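Local coordinates for trypanothione-dependent glyoxalase I (Leishmania major, PDB 2C21), which belongs to the glyoxalase/bleomycin resistance/dioxygenase superfamily and is a two-chain metalloprotein that binds nickel ions, at residues 17-22 against 61-66. Numbering follows the deposited sequence.
With NI (nickel (II) ion), chain G.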
# COMPACT_ATOMS: atom_id res chain seq x y z
N GLY A 17 -2.87 -2.61 -16.81
CA GLY A 17 -3.29 -2.95 -18.17
C GLY A 17 -2.43 -3.95 -18.93
O GLY A 17 -2.90 -4.59 -19.85
N ASP A 18 -1.16 -4.08 -18.53
CA ASP A 18 -0.16 -4.84 -19.29
C ASP A 18 0.92 -5.28 -18.30
O ASP A 18 1.69 -4.47 -17.80
CB ASP A 18 0.37 -3.92 -20.42
CG ASP A 18 1.52 -4.50 -21.25
OD1 ASP A 18 2.25 -5.41 -20.84
OD2 ASP A 18 1.71 -3.95 -22.34
N LEU A 19 0.93 -6.57 -17.97
CA LEU A 19 1.91 -7.11 -17.03
C LEU A 19 3.35 -6.86 -17.45
O LEU A 19 4.16 -6.42 -16.66
CB LEU A 19 1.70 -8.61 -16.84
CG LEU A 19 1.17 -9.20 -15.51
CD1 LEU A 19 0.58 -8.22 -14.53
CD2 LEU A 19 0.23 -10.34 -15.80
N ASP A 20 3.67 -7.17 -18.70
CA ASP A 20 5.04 -7.01 -19.19
C ASP A 20 5.57 -5.60 -18.93
O ASP A 20 6.65 -5.43 -18.37
CB ASP A 20 5.12 -7.32 -20.69
CG ASP A 20 4.97 -8.80 -20.98
OD1 ASP A 20 5.00 -9.61 -20.04
OD2 ASP A 20 4.83 -9.14 -22.18
N ARG A 21 4.82 -4.57 -19.29
CA ARG A 21 5.32 -3.21 -19.09
C ARG A 21 5.37 -2.80 -17.61
O ARG A 21 6.25 -2.07 -17.21
CB ARG A 21 4.56 -2.18 -19.93
CG ARG A 21 3.26 -1.78 -19.37
CD ARG A 21 2.63 -0.67 -20.17
NE ARG A 21 1.29 -0.45 -19.63
CZ ARG A 21 0.39 0.35 -20.17
NH1 ARG A 21 0.66 1.08 -21.24
NH2 ARG A 21 -0.79 0.46 -19.57
N SER A 22 4.44 -3.29 -16.79
CA SER A 22 4.46 -2.94 -15.37
C SER A 22 5.64 -3.61 -14.68
O SER A 22 6.35 -2.99 -13.89
CB SER A 22 3.15 -3.34 -14.68
OG SER A 22 2.08 -2.58 -15.20
N LEU A 61 4.05 -5.44 -3.34
CA LEU A 61 3.12 -4.93 -4.32
C LEU A 61 2.49 -6.09 -5.09
O LEU A 61 3.20 -7.01 -5.53
CB LEU A 61 3.87 -4.00 -5.29
CG LEU A 61 3.09 -3.32 -6.41
CD1 LEU A 61 1.94 -2.49 -5.86
CD2 LEU A 61 4.04 -2.45 -7.23
N GLU A 62 1.16 -6.06 -5.21
CA GLU A 62 0.40 -7.03 -5.97
C GLU A 62 -0.21 -6.36 -7.19
O GLU A 62 -0.97 -5.39 -7.05
CB GLU A 62 -0.75 -7.62 -5.14
CG GLU A 62 -1.55 -8.67 -5.89
CD GLU A 62 -2.81 -9.11 -5.15
OE1 GLU A 62 -3.05 -8.63 -4.03
OE2 GLU A 62 -3.53 -9.96 -5.70
N LEU A 63 0.11 -6.89 -8.38
CA LEU A 63 -0.52 -6.46 -9.62
C LEU A 63 -1.56 -7.48 -10.05
O LEU A 63 -1.28 -8.67 -10.06
CB LEU A 63 0.51 -6.32 -10.74
CG LEU A 63 1.83 -5.68 -10.38
CD1 LEU A 63 2.72 -5.69 -11.62
CD2 LEU A 63 1.61 -4.28 -9.87
N THR A 64 -2.74 -7.00 -10.42
CA THR A 64 -3.79 -7.82 -10.98
C THR A 64 -3.97 -7.40 -12.43
O THR A 64 -4.16 -6.22 -12.72
CB THR A 64 -5.13 -7.58 -10.25
OG1 THR A 64 -5.00 -7.90 -8.86
CG2 THR A 64 -6.23 -8.41 -10.86
N TYR A 65 -3.87 -8.38 -13.33
CA TYR A 65 -4.19 -8.21 -14.73
C TYR A 65 -5.49 -8.96 -15.02
O TYR A 65 -5.59 -10.17 -14.77
CB TYR A 65 -3.04 -8.75 -15.60
CG TYR A 65 -3.40 -8.86 -17.06
CD1 TYR A 65 -3.63 -7.71 -17.82
CD2 TYR A 65 -3.54 -10.10 -17.68
CE1 TYR A 65 -3.97 -7.80 -19.16
CE2 TYR A 65 -3.88 -10.19 -19.02
CZ TYR A 65 -4.09 -9.04 -19.75
OH TYR A 65 -4.44 -9.10 -21.09
N ASN A 66 -6.49 -8.24 -15.54
CA ASN A 66 -7.70 -8.85 -16.07
C ASN A 66 -7.57 -8.99 -17.57
O ASN A 66 -7.34 -8.00 -18.26
CB ASN A 66 -8.93 -8.02 -15.72
CG ASN A 66 -9.29 -8.14 -14.27
OD1 ASN A 66 -9.70 -9.20 -13.81
ND2 ASN A 66 -9.10 -7.06 -13.53
NI NI G . -4.35 -9.03 -2.08
O HOH W 1 -4.51 -10.74 -2.51
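A chi1 of 168° swings the Y65 ring away from its own backbone N and out toward the first turn of helix 19-29, and the torsions of L19, which fall outside the usual rotamers, bring both its methyls down to meet it. L19 CD2 lies 3.6 Å from Y65 CB and CD1 of the same leucine 3.8 Å from that carbon, so both methyls press on the root of the tyrosine from the helix side. At the ring edge, close to its plane, G17 O approaches Y65 CE1 to 3.5 Å, while Y65 OH hydrogen-bonds to G68 N beyond the strand. Two residues back along the strand, on the same face, L63 turns CD1 toward the helix and touches S22 CB at 3.9 Å; V16 packs against both. The helix start is held from within: D18 is the N-cap, its OD1 accepting from R21 N at 3.1 Å, an almost straight bond (166°) that reaches the oxygen from above the carboxylate plane. R21 NH2 forms a salt bridge with D118 OD1, and G17 N hydrogen-bonds to the same oxygen, tying this turn to the other half of the chain. E62 points to the other face, where OE1 binds nickel at 2.4 Å beside H11, with H80 and E123 of the second subunit completing the protein ligands. No hydrogen bond runs between 17-22 and 61-66: within one beta-alpha-beta-beta-beta module of the superfamily fold, L63 and Y65 face the helix while E62 faces the nickel, so the join rests mainly on apolar contact, with the metal ligand on the other face.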